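Local coordinates for UPF0255 protein frsA (Vibrio vulnificus, PDB 4I4C) that probably hydrolyses carboxylic esters to an alcohol and a carboxylate, and is not a cofactor-independent pyruvate decarboxylase, at residues 347-352 with 378-383. Sequence-based numbering, arbitrary orientation.
Sequences GFLSSR and AFFSTY
Phe380 lies with its ring against the backbone of Leu349, Ser350 and Ser351, joining two surface pieces of the alpha/beta-hydrolase fold: the loop that runs up to strand 358-363, and the end of helix 371-379 just before edge strand 385-389. Of the 218 Å² buried between residues 347-352 and 378-383, this phenylalanine alone contributes 123 Å². It is the first residue past the helix to abandon helical backbone angles, and its CB is directed at the loop. There CB has the carbonyl of Arg352 as its neighbour, 3.9 Å from CB to Arg352 O. With CG anti to the carbonyl carbon and beside the backbone N (chi1 -69°), the ring is laid across the loop. On one flank CD1 stays near that carbonyl, at 3.6 Å from Arg352 O, and CE1 comes within 3.5 Å of Ser351 N; both loop atoms approach obliquely. On the other flank CD2 faces the side chain of Leu349, whose CD2 is 4.2 Å from Phe380 CD2, the apolar side-chain contact of the pair. One ring face is covered by backbone, with Ser350 N 3.8 Å above the plane and displaced toward the rim. Phe379 CD2 sits over the centre of the opposite face, so loop and helix end hold the ring between them. No hydrogen bond links the two segments. Next to them, Phe380 and Thr354 share a backbone hydrogen bond, and Lys353 NZ bonds to Phe379 O. Leu349 also packs on Ile299 and Leu343, while Phe380 touches Phe283 of helix 273-284. At the tip, CZ is 3.4 Å from Ser350 O, and the tightest approach of all is Phe380 CE2 to Leu349 O, 3.1 Å.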
loop_
_atom_site.group_PDB
_atom_site.type_symbol
_atom_site.label_atom_id
_atom_site.label_comp_id
_atom_site.label_asym_id
_atom_site.label_seq_id
_atom_site.Cartn_x
_atom_site.Cartn_y
_atom_site.Cartn_z
ATOM N N GLY A 347 -6.996 3.919 -22.471
ATOM C CA GLY A 347 -7.664 3.177 -23.538
ATOM C C GLY A 347 -8.013 1.732 -23.221
ATOM O O GLY A 347 -8.455 0.973 -24.092
ATOM N N PHE A 348 -7.834 1.347 -21.962
ATOM C CA PHE A 348 -8.036 -0.038 -21.552
ATOM C C PHE A 348 -9.488 -0.381 -21.257
ATOM O O PHE A 348 -9.823 -1.543 -21.016
ATOM C CB PHE A 348 -7.185 -0.345 -20.311
ATOM C CG PHE A 348 -5.715 -0.443 -20.591
ATOM C CD1 PHE A 348 -5.176 -1.612 -21.110
ATOM C CD2 PHE A 348 -4.877 0.624 -20.343
ATOM C CE1 PHE A 348 -3.821 -1.710 -21.370
ATOM C CE2 PHE A 348 -3.526 0.534 -20.602
ATOM C CZ PHE A 348 -2.997 -0.638 -21.117
ATOM N N LEU A 349 -10.350 0.627 -21.245
ATOM C CA LEU A 349 -11.721 0.418 -20.783
ATOM C C LEU A 349 -12.762 0.887 -21.800
ATOM O O LEU A 349 -13.786 1.469 -21.428
ATOM C CB LEU A 349 -11.942 1.114 -19.438
ATOM C CG LEU A 349 -11.105 0.578 -18.273
ATOM C CD1 LEU A 349 -11.396 1.384 -17.020
ATOM C CD2 LEU A 349 -11.374 -0.920 -18.040
ATOM N N SER A 350 -12.505 0.603 -23.075
ATOM C CA SER A 350 -13.347 1.099 -24.162
ATOM C C SER A 350 -13.993 0.002 -25.004
ATOM O O SER A 350 -15.190 0.055 -25.281
ATOM C CB SER A 350 -12.536 2.009 -25.074
ATOM O OG SER A 350 -12.153 3.189 -24.409
ATOM N N SER A 351 -13.209 -0.982 -25.430
ATOM C CA SER A 351 -13.738 -1.987 -26.351
ATOM C C SER A 351 -13.222 -3.400 -26.097
ATOM O O SER A 351 -13.998 -4.354 -26.030
ATOM C CB SER A 351 -13.461 -1.567 -27.799
ATOM O OG SER A 351 -12.193 -0.935 -27.914
ATOM N N ARG A 352 -11.909 -3.524 -25.957
ATOM C CA ARG A 352 -11.269 -4.816 -25.767
ATOM C C ARG A 352 -11.622 -5.474 -24.437
ATOM O O ARG A 352 -11.524 -4.857 -23.380
ATOM C CB ARG A 352 -9.758 -4.651 -25.876
ATOM C CG ARG A 352 -9.347 -3.907 -27.126
ATOM C CD ARG A 352 -8.550 -4.797 -28.059
ATOM N NE ARG A 352 -9.180 -6.095 -28.254
ATOM C CZ ARG A 352 -8.569 -7.132 -28.814
ATOM N NH1 ARG A 352 -7.313 -7.011 -29.233
ATOM N NH2 ARG A 352 -9.209 -8.289 -28.951
ATOM N N ALA A 378 -15.326 -4.309 -14.624
ATOM C CA ALA A 378 -15.959 -5.613 -14.569
ATOM C C ALA A 378 -16.556 -5.980 -15.910
ATOM O O ALA A 378 -16.552 -7.149 -16.299
ATOM C CB ALA A 378 -17.020 -5.658 -13.490
ATOM N N PHE A 379 -17.061 -4.976 -16.616
ATOM C CA PHE A 379 -17.691 -5.233 -17.898
ATOM C C PHE A 379 -16.688 -5.710 -18.930
ATOM O O PHE A 379 -17.024 -6.533 -19.778
ATOM C CB PHE A 379 -18.431 -4.014 -18.438
ATOM C CG PHE A 379 -19.190 -4.306 -19.697
ATOM C CD1 PHE A 379 -20.396 -4.994 -19.646
ATOM C CD2 PHE A 379 -18.682 -3.937 -20.934
ATOM C CE1 PHE A 379 -21.089 -5.284 -20.800
ATOM C CE2 PHE A 379 -19.376 -4.225 -22.097
ATOM C CZ PHE A 379 -20.580 -4.898 -22.028
ATOM N N PHE A 380 -15.460 -5.200 -18.853
ATOM C CA PHE A 380 -14.445 -5.537 -19.846
ATOM C C PHE A 380 -13.623 -6.754 -19.461
ATOM O O PHE A 380 -12.520 -6.947 -19.965
ATOM C CB PHE A 380 -13.562 -4.330 -20.143
ATOM C CG PHE A 380 -14.289 -3.241 -20.869
ATOM C CD1 PHE A 380 -14.572 -3.368 -22.225
ATOM C CD2 PHE A 380 -14.722 -2.110 -20.199
ATOM C CE1 PHE A 380 -15.264 -2.377 -22.900
ATOM C CE2 PHE A 380 -15.411 -1.112 -20.868
ATOM C CZ PHE A 380 -15.681 -1.244 -22.221
ATOM N N SER A 381 -14.191 -7.575 -18.582
ATOM C CA SER A 381 -13.547 -8.789 -18.102
ATOM C C SER A 381 -14.482 -9.967 -18.323
ATOM O O SER A 381 -15.663 -9.885 -17.998
ATOM C CB SER A 381 -13.194 -8.657 -16.598
ATOM O OG SER A 381 -12.842 -9.916 -16.044
ATOM N N THR A 382 -13.959 -11.061 -18.872
ATOM C CA THR A 382 -14.774 -12.250 -19.089
ATOM C C THR A 382 -15.003 -13.004 -17.786
ATOM O O THR A 382 -14.060 -13.487 -17.155
ATOM C CB THR A 382 -14.181 -13.199 -20.151
ATOM O OG1 THR A 382 -14.207 -12.555 -21.430
ATOM C CG2 THR A 382 -14.998 -14.491 -20.216
ATOM N N TYR A 383 -16.272 -13.086 -17.412
ATOM C CA TYR A 383 -16.729 -13.598 -16.124
ATOM C C TYR A 383 -16.296 -12.657 -14.987
ATOM O O TYR A 383 -16.164 -13.083 -13.834
ATOM C CB TYR A 383 -16.268 -15.040 -15.863
ATOM C CG TYR A 383 -16.560 -16.025 -16.976
ATOM C CD1 TYR A 383 -17.620 -15.830 -17.855
ATOM C CD2 TYR A 383 -15.771 -17.162 -17.137
ATOM C CE1 TYR A 383 -17.879 -16.739 -18.883
ATOM C CE2 TYR A 383 -16.016 -18.073 -18.156
ATOM C CZ TYR A 383 -17.072 -17.857 -19.028
ATOM O OH TYR A 383 -17.322 -18.773 -20.037
#